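Long-range contact in iota-carrageenase (Alteromonas sp., PDB 1H80), which hydrolyses the beta-1,4 linkages of iota-carrageenan, a sulfated galactan of red algal cell walls, with inversion of anomeric configuration: residues M224-A237 with P253-N265. Sequence-based numbering, arbitrary orientation.
Sequences MKNYKQGGIRNIFA and PHFMKNGDVQVTN
Two successive rungs of the right-handed parallel beta-helix meet where I235-A237 runs beside V261-V263 in parallel register, the short strand axes 4.7 Å apart and only 5° from parallel. I235 N donates to D260 O, Q262 N to I235 O, A237 N to Q262 O and T264 N to A237 O. On one face of this pair a gamma methyl of V261 (CG2) lies against I235 CB, and both of V263 against A237 CB. On the other, the Q262 amide reaches the edge of the F236 ring, NE2 3.9 Å from CD2, with the two planes 80° apart; Q262 OE1 accepts a hydrogen bond from K4 N. A water accepts from Q262 NE2 and donates to A237 O, bridging the two strands. Before the corner at N234, where the coil bends from one face to the next, the side chain of N258 supplies the acceptor that a strand carbonyl would otherwise give. N258 has CG beside its own N, anti to its carbonyl carbon (chi1 -61°), which turns OD1 toward segment 224-237; I232 N donates to a lone pair of OD1 in the carbonyl plane (2.8 Å), while N258 ND2 is held by T219 and S347. G259 N then donates to I232 O (2.7 Å). G231 lets M256 come close, CG 3.5 Å from its CA; a side chain there would strike both M256 and N258. The M256 chain bends at chi2 and chi3 and brings CE to M224 CB (3.8 Å). In the last turn of helix 222-227, K225 CB sits over one face of the F255 ring, 3.7 Å from its centroid, in a CH-pi contact, and M224 CB approaches F255 CE1. A serine in place of F255 would probably leave K225 CB without its aromatic cover and open a gap beside M224.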
ATOM      1  N   MET A 224      14.954  -8.242   1.398  1.00 20.29           N
ATOM      2  CA  MET A 224      15.341  -7.593   2.640  1.00 20.10           C
ATOM      3  C   MET A 224      15.736  -8.603   3.703  1.00 21.00           C
ATOM      4  O   MET A 224      16.539  -8.305   4.583  1.00 20.58           O
ATOM      5  CB  MET A 224      14.206  -6.704   3.143  1.00 19.18           C
ATOM      6  CG  MET A 224      13.795  -5.672   2.117  1.00 18.30           C
ATOM      7  SD  MET A 224      12.771  -4.384   2.809  1.00 17.00           S
ATOM      8  CE  MET A 224      11.364  -5.328   3.362  1.00 17.26           C
ATOM      9  N   LYS A 225      15.173  -9.801   3.615  1.00 22.19           N
ATOM     10  CA  LYS A 225      15.492 -10.844   4.574  1.00 23.96           C
ATOM     11  C   LYS A 225      16.890 -11.378   4.280  1.00 23.92           C
ATOM     12  O   LYS A 225      17.701 -11.553   5.186  1.00 24.69           O
ATOM     13  CB  LYS A 225      14.475 -11.980   4.480  1.00 25.62           C
ATOM     14  CG  LYS A 225      14.713 -13.103   5.473  1.00 27.93           C
ATOM     15  CD  LYS A 225      13.634 -14.167   5.363  1.00 29.97           C
ATOM     16  CE  LYS A 225      13.845 -15.267   6.393  1.00 31.55           C
ATOM     17  NZ  LYS A 225      12.767 -16.294   6.338  1.00 33.21           N
ATOM     18  N   ASN A 226      17.163 -11.617   3.002  1.00 23.89           N
ATOM     19  CA  ASN A 226      18.457 -12.140   2.577  1.00 24.34           C
ATOM     20  C   ASN A 226      19.603 -11.160   2.829  1.00 23.61           C
ATOM     21  O   ASN A 226      20.661 -11.548   3.324  1.00 24.15           O
ATOM     22  CB  ASN A 226      18.416 -12.501   1.090  1.00 26.59           C
ATOM     23  CG  ASN A 226      17.309 -13.483   0.758  1.00 28.98           C
ATOM     24  OD1 ASN A 226      17.091 -14.459   1.476  1.00 30.81           O
ATOM     25  ND2 ASN A 226      16.611 -13.235  -0.346  1.00 30.77           N
ATOM     26  N   TYR A 227      19.387  -9.894   2.488  1.00 21.78           N
ATOM     27  CA  TYR A 227      20.412  -8.868   2.670  1.00 20.53           C
ATOM     28  C   TYR A 227      20.433  -8.249   4.060  1.00 19.49           C
ATOM     29  O   TYR A 227      21.414  -7.608   4.439  1.00 19.26           O
ATOM     30  CB  TYR A 227      20.234  -7.741   1.646  1.00 20.79           C
ATOM     31  CG  TYR A 227      20.626  -8.109   0.236  1.00 21.04           C
ATOM     32  CD1 TYR A 227      19.807  -8.916  -0.550  1.00 21.66           C
ATOM     33  CD2 TYR A 227      21.834  -7.668  -0.303  1.00 21.98           C
ATOM     34  CE1 TYR A 227      20.181  -9.276  -1.843  1.00 22.93           C
ATOM     35  CE2 TYR A 227      22.220  -8.025  -1.592  1.00 22.80           C
ATOM     36  CZ  TYR A 227      21.389  -8.828  -2.355  1.00 23.07           C
ATOM     37  OH  TYR A 227      21.772  -9.190  -3.625  1.00 25.30           O
ATOM     38  N   LYS A 228      19.355  -8.441   4.815  1.00 18.74           N
ATOM     39  CA  LYS A 228      19.247  -7.869   6.151  1.00 18.14           C
ATOM     40  C   LYS A 228      19.400  -6.357   6.039  1.00 16.93           C
ATOM     41  O   LYS A 228      20.087  -5.714   6.835  1.00 16.87           O
ATOM     42  CB  LYS A 228      20.312  -8.459   7.073  1.00 20.02           C
ATOM     43  CG  LYS A 228      20.130  -9.948   7.313  1.00 23.27           C
ATOM     44  CD  LYS A 228      21.213 -10.509   8.213  1.00 25.67           C
ATOM     45  CE  LYS A 228      20.968 -11.983   8.509  1.00 27.20           C
ATOM     46  NZ  LYS A 228      19.684 -12.190   9.244  1.00 29.13           N
ATOM     47  N   GLN A 229      18.743  -5.806   5.023  1.00 16.05           N
ATOM     48  CA  GLN A 229      18.761  -4.373   4.758  1.00 15.18           C
ATOM     49  C   GLN A 229      17.381  -3.960   4.283  1.00 14.75           C
ATOM     50  O   GLN A 229      16.654  -4.756   3.692  1.00 15.41           O
ATOM     51  CB  GLN A 229      19.786  -4.044   3.674  1.00 15.20           C
ATOM     52  CG  GLN A 229      21.190  -4.496   4.013  1.00 16.07           C
ATOM     53  CD  GLN A 229      22.157  -4.302   2.869  1.00 15.95           C
ATOM     54  OE1 GLN A 229      21.768  -4.344   1.701  1.00 15.61           O
ATOM     55  NE2 GLN A 229      23.432  -4.110   3.196  1.00 17.03           N
ATOM     56  N   GLY A 230      17.027  -2.708   4.541  1.00 14.25           N
ATOM     57  CA  GLY A 230      15.728  -2.226   4.118  1.00 13.75           C
ATOM     58  C   GLY A 230      14.901  -1.728   5.278  1.00 13.20           C
ATOM     59  O   GLY A 230      15.437  -1.195   6.255  1.00 13.22           O
ATOM     60  N   GLY A 231      13.589  -1.909   5.172  1.00 12.49           N
ATOM     61  CA  GLY A 231      12.696  -1.457   6.220  1.00 12.79           C
ATOM     62  C   GLY A 231      12.385   0.016   6.050  1.00 12.92           C
ATOM     63  O   GLY A 231      12.946   0.679   5.176  1.00 12.83           O
ATOM     64  N   ILE A 232      11.504   0.536   6.896  1.00 12.41           N
ATOM     65  CA  ILE A 232      11.125   1.934   6.812  1.00 13.50           C
ATOM     66  C   ILE A 232      11.414   2.670   8.111  1.00 13.60           C
ATOM     67  O   ILE A 232      11.276   2.115   9.200  1.00 14.61           O
ATOM     68  CB  ILE A 232       9.624   2.088   6.436  1.00 13.69           C
ATOM     69  CG1 ILE A 232       8.724   1.622   7.582  1.00 13.91           C
ATOM     70  CG2 ILE A 232       9.324   1.268   5.184  1.00 13.10           C
ATOM     71  CD1 ILE A 232       7.230   1.758   7.268  1.00 16.09           C
ATOM     72  N   ARG A 233      11.836   3.924   7.982  1.00 13.79           N
ATOM     73  CA  ARG A 233      12.168   4.759   9.129  1.00 14.09           C
ATOM     74  C   ARG A 233      11.772   6.197   8.856  1.00 14.68           C
ATOM     75  O   ARG A 233      11.829   6.655   7.715  1.00 14.94           O
ATOM     76  CB  ARG A 233      13.673   4.730   9.394  1.00 14.10           C
ATOM     77  CG  ARG A 233      14.224   3.430   9.948  1.00 14.90           C
ATOM     78  CD  ARG A 233      15.684   3.290   9.549  1.00 16.04           C
ATOM     79  NE  ARG A 233      15.778   3.212   8.098  1.00 15.21           N
ATOM     80  CZ  ARG A 233      15.451   2.134   7.394  1.00 15.18           C
ATOM     81  NH1 ARG A 233      15.032   1.038   8.014  1.00 15.27           N
ATOM     82  NH2 ARG A 233      15.495   2.169   6.070  1.00 14.60           N
ATOM     83  N   ASN A 234      11.385   6.901   9.913  1.00 15.43           N
ATOM     84  CA  ASN A 234      11.008   8.301   9.817  1.00 15.96           C
ATOM     85  C   ASN A 234       9.967   8.533   8.740  1.00 15.78           C
ATOM     86  O   ASN A 234      10.147   9.338   7.823  1.00 15.93           O
ATOM     87  CB  ASN A 234      12.255   9.141   9.565  1.00 19.58           C
ATOM     88  CG  ASN A 234      13.312   8.917  10.627  1.00 22.10           C
ATOM     89  OD1 ASN A 234      13.047   9.083  11.820  1.00 25.85           O
ATOM     90  ND2 ASN A 234      14.510   8.531  10.207  1.00 25.01           N
ATOM     91  N   ILE A 235       8.868   7.807   8.876  1.00 14.57           N
ATOM     92  CA  ILE A 235       7.764   7.901   7.943  1.00 13.41           C
ATOM     93  C   ILE A 235       6.675   8.759   8.567  1.00 13.43           C
ATOM     94  O   ILE A 235       6.412   8.673   9.769  1.00 13.14           O
ATOM     95  CB  ILE A 235       7.182   6.504   7.640  1.00 14.13           C
ATOM     96  CG1 ILE A 235       8.273   5.602   7.058  1.00 14.49           C
ATOM     97  CG2 ILE A 235       5.992   6.622   6.698  1.00 14.69           C
ATOM     98  CD1 ILE A 235       8.936   6.144   5.796  1.00 15.38           C
ATOM     99  N   PHE A 236       6.061   9.604   7.749  1.00 12.59           N
ATOM    100  CA  PHE A 236       4.980  10.458   8.204  1.00 12.93           C
ATOM    101  C   PHE A 236       3.796  10.259   7.286  1.00 12.96           C
ATOM    102  O   PHE A 236       3.952  10.145   6.076  1.00 12.79           O
ATOM    103  CB  PHE A 236       5.397  11.930   8.196  1.00 14.07           C
ATOM    104  CG  PHE A 236       6.406  12.272   9.247  1.00 15.22           C
ATOM    105  CD1 PHE A 236       7.750  11.964   9.068  1.00 17.06           C
ATOM    106  CD2 PHE A 236       6.005  12.868  10.436  1.00 17.09           C
ATOM    107  CE1 PHE A 236       8.684  12.246  10.064  1.00 17.67           C
ATOM    108  CE2 PHE A 236       6.930  13.154  11.439  1.00 18.45           C
ATOM    109  CZ  PHE A 236       8.271  12.841  11.250  1.00 19.10           C
ATOM    110  N   ALA A 237       2.611  10.202   7.874  1.00 12.97           N
ATOM    111  CA  ALA A 237       1.401  10.014   7.098  1.00 13.14           C
ATOM    112  C   ALA A 237       0.317  10.902   7.659  1.00 13.70           C
ATOM    113  O   ALA A 237       0.231  11.100   8.871  1.00 14.57           O
ATOM    114  CB  ALA A 237       0.966   8.557   7.144  1.00 12.99           C
ATOM    115  N   PRO A 253       5.440  -5.762  10.308  1.00 16.38           N
ATOM    116  CA  PRO A 253       6.884  -5.836  10.078  1.00 16.61           C
ATOM    117  C   PRO A 253       7.456  -7.173   9.638  1.00 17.22           C
ATOM    118  O   PRO A 253       8.582  -7.229   9.142  1.00 17.94           O
ATOM    119  CB  PRO A 253       7.454  -5.380  11.412  1.00 16.65           C
ATOM    120  CG  PRO A 253       6.493  -5.999  12.386  1.00 16.06           C
ATOM    121  CD  PRO A 253       5.139  -5.715  11.753  1.00 16.53           C
ATOM    122  N   HIS A 254       6.687  -8.245   9.799  1.00 18.04           N
ATOM    123  CA  HIS A 254       7.173  -9.567   9.438  1.00 18.53           C
ATOM    124  C   HIS A 254       8.502  -9.817  10.150  1.00 18.33           C
ATOM    125  O   HIS A 254       8.536  -9.889  11.375  1.00 18.92           O
ATOM    126  CB  HIS A 254       7.330  -9.691   7.919  1.00 19.99           C
ATOM    127  CG  HIS A 254       6.032  -9.878   7.197  1.00 20.88           C
ATOM    128  ND1 HIS A 254       5.685 -11.060   6.579  1.00 21.75           N
ATOM    129  CD2 HIS A 254       4.978  -9.043   7.027  1.00 21.56           C
ATOM    130  CE1 HIS A 254       4.476 -10.947   6.060  1.00 22.13           C
ATOM    131  NE2 HIS A 254       4.024  -9.732   6.318  1.00 21.25           N
ATOM    132  N   PHE A 255       9.590  -9.908   9.391  1.00 18.42           N
ATOM    133  CA  PHE A 255      10.922 -10.172   9.945  1.00 18.47           C
ATOM    134  C   PHE A 255      11.800  -8.926  10.080  1.00 18.94           C
ATOM    135  O   PHE A 255      12.884  -8.978  10.664  1.00 19.20           O
ATOM    136  CB  PHE A 255      11.641 -11.160   9.027  1.00 18.67           C
ATOM    137  CG  PHE A 255      11.738 -10.679   7.604  1.00 19.15           C
ATOM    138  CD1 PHE A 255      12.631  -9.669   7.257  1.00 19.74           C
ATOM    139  CD2 PHE A 255      10.882 -11.179   6.628  1.00 19.37           C
ATOM    140  CE1 PHE A 255      12.669  -9.159   5.962  1.00 20.30           C
ATOM    141  CE2 PHE A 255      10.912 -10.676   5.326  1.00 20.30           C
ATOM    142  CZ  PHE A 255      11.807  -9.661   4.996  1.00 19.59           C
ATOM    143  N   MET A 256      11.330  -7.811   9.535  1.00 18.58           N
ATOM    144  CA  MET A 256      12.098  -6.571   9.525  1.00 18.97           C
ATOM    145  C   MET A 256      12.000  -5.649  10.731  1.00 18.49           C
ATOM    146  O   MET A 256      10.928  -5.431  11.288  1.00 18.10           O
ATOM    147  CB  MET A 256      11.737  -5.783   8.262  1.00 19.46           C
ATOM    148  CG  MET A 256      12.392  -4.413   8.123  1.00 20.80           C
ATOM    149  SD  MET A 256      14.192  -4.461   8.026  0.75 22.73           S
ATOM    150  CE  MET A 256      14.400  -5.711   6.772  0.75 21.14           C
ATOM    151  N   LYS A 257      13.146  -5.101  11.120  1.00 18.68           N
ATOM    152  CA  LYS A 257      13.207  -4.155  12.221  1.00 19.38           C
ATOM    153  C   LYS A 257      13.088  -2.766  11.600  1.00 19.20           C
ATOM    154  O   LYS A 257      14.033  -2.263  10.987  1.00 20.33           O
ATOM    155  CB  LYS A 257      14.536  -4.271  12.966  1.00 20.63           C
ATOM    156  CG  LYS A 257      14.698  -3.229  14.056  1.00 22.36           C
ATOM    157  CD  LYS A 257      15.971  -3.446  14.854  1.00 24.71           C
ATOM    158  CE  LYS A 257      16.104  -2.412  15.955  1.00 26.68           C
ATOM    159  NZ  LYS A 257      17.288  -2.672  16.821  1.00 29.31           N
ATOM    160  N   ASN A 258      11.917  -2.157  11.749  1.00 17.93           N
ATOM    161  CA  ASN A 258      11.658  -0.837  11.191  1.00 16.85           C
ATOM    162  C   ASN A 258      11.816   0.255  12.234  1.00 17.11           C
ATOM    163  O   ASN A 258      11.956  -0.023  13.426  1.00 17.38           O
ATOM    164  CB  ASN A 258      10.241  -0.795  10.618  1.00 15.68           C
ATOM    165  CG  ASN A 258      10.038  -1.797   9.503  1.00 15.55           C
ATOM    166  OD1 ASN A 258      10.494  -1.597   8.378  1.00 14.75           O
ATOM    167  ND2 ASN A 258       9.361  -2.897   9.817  1.00 15.13           N
ATOM    168  N   GLY A 259      11.782   1.502  11.769  1.00 16.70           N
ATOM    169  CA  GLY A 259      11.930   2.641  12.648  1.00 16.35           C
ATOM    170  C   GLY A 259      10.637   3.314  13.066  1.00 16.36           C
ATOM    171  O   GLY A 259       9.600   2.663  13.232  1.00 16.56           O
ATOM    172  N   ASP A 260      10.702   4.632  13.226  1.00 15.64           N
ATOM    173  CA  ASP A 260       9.558   5.412  13.670  1.00 15.68           C
ATOM    174  C   ASP A 260       8.580   5.783  12.571  1.00 15.01           C
ATOM    175  O   ASP A 260       8.965   6.027  11.424  1.00 14.42           O
ATOM    176  CB  ASP A 260      10.028   6.690  14.367  1.00 17.30           C
ATOM    177  CG  ASP A 260      11.028   6.422  15.476  1.00 19.91           C
ATOM    178  OD1 ASP A 260      11.064   5.284  15.991  1.00 21.97           O
ATOM    179  OD2 ASP A 260      11.774   7.357  15.840  0.50 19.72           O
ATOM    180  N   VAL A 261       7.305   5.833  12.945  1.00 14.16           N
ATOM    181  CA  VAL A 261       6.238   6.189  12.025  1.00 13.63           C
ATOM    182  C   VAL A 261       5.209   7.020  12.769  1.00 14.06           C
ATOM    183  O   VAL A 261       4.824   6.686  13.887  1.00 14.90           O
ATOM    184  CB  VAL A 261       5.510   4.934  11.468  1.00 13.26           C
ATOM    185  CG1 VAL A 261       4.394   5.359  10.511  1.00 13.44           C
ATOM    186  CG2 VAL A 261       6.497   4.023  10.761  1.00 12.65           C
ATOM    187  N   GLN A 262       4.779   8.117  12.158  1.00 13.19           N
ATOM    188  CA  GLN A 262       3.753   8.947  12.762  1.00 13.61           C
ATOM    189  C   GLN A 262       2.631   9.098  11.757  1.00 14.46           C
ATOM    190  O   GLN A 262       2.863   9.457  10.602  1.00 14.67           O
ATOM    191  CB  GLN A 262       4.277  10.329  13.136  1.00 14.83           C
ATOM    192  CG  GLN A 262       3.164  11.235  13.638  1.00 16.36           C
ATOM    193  CD  GLN A 262       3.663  12.593  14.063  1.00 18.30           C
ATOM    194  OE1 GLN A 262       4.272  12.737  15.124  1.00 19.72           O
ATOM    195  NE2 GLN A 262       3.416  13.601  13.233  1.00 18.66           N
ATOM    196  N   VAL A 263       1.415   8.818  12.202  1.00 13.95           N
ATOM    197  CA  VAL A 263       0.253   8.929  11.340  1.00 14.47           C
ATOM    198  C   VAL A 263      -0.777   9.818  12.009  1.00 15.47           C
ATOM    199  O   VAL A 263      -1.032   9.698  13.208  1.00 15.68           O
ATOM    200  CB  VAL A 263      -0.396   7.550  11.079  1.00 15.15           C
ATOM    201  CG1 VAL A 263      -1.533   7.698  10.085  1.00 15.85           C
ATOM    202  CG2 VAL A 263       0.638   6.574  10.553  1.00 14.45           C
ATOM    203  N   THR A 264      -1.359  10.726  11.237  1.00 14.73           N
ATOM    204  CA  THR A 264      -2.384  11.612  11.766  1.00 15.92           C
ATOM    205  C   THR A 264      -3.583  11.600  10.835  1.00 15.83           C
ATOM    206  O   THR A 264      -3.434  11.505   9.617  1.00 15.60           O
ATOM    207  CB  THR A 264      -1.881  13.069  11.904  1.00 16.88           C
ATOM    208  OG1 THR A 264      -1.459  13.558  10.622  1.00 19.23           O
ATOM    209  CG2 THR A 264      -0.722  13.143  12.887  1.00 18.18           C
ATOM    210  N   ASN A 265      -4.771  11.671  11.422  1.00 15.12           N
ATOM    211  CA  ASN A 265      -6.017  11.713  10.670  1.00 15.83           C
ATOM    212  C   ASN A 265      -6.250  10.485   9.800  1.00 15.42           C
ATOM    213  O   ASN A 265      -6.051  10.510   8.585  1.00 14.78           O
ATOM    214  CB  ASN A 265      -6.056  12.983   9.818  1.00 16.92           C
ATOM    215  CG  ASN A 265      -7.391  13.186   9.135  1.00 19.23           C
ATOM    216  OD1 ASN A 265      -8.371  12.505   9.446  1.00 21.84           O
ATOM    217  ND2 ASN A 265      -7.439  14.130   8.203  1.00 20.87           N
TER
HETATM  218  O   HOH W   1      15.306   0.087  10.813  1.00 22.29           O
HETATM  219  O   HOH W   2      13.160   6.121  12.608  1.00 18.69           O
HETATM  220  O   HOH W   3       1.954  12.686  10.692  1.00 20.99           O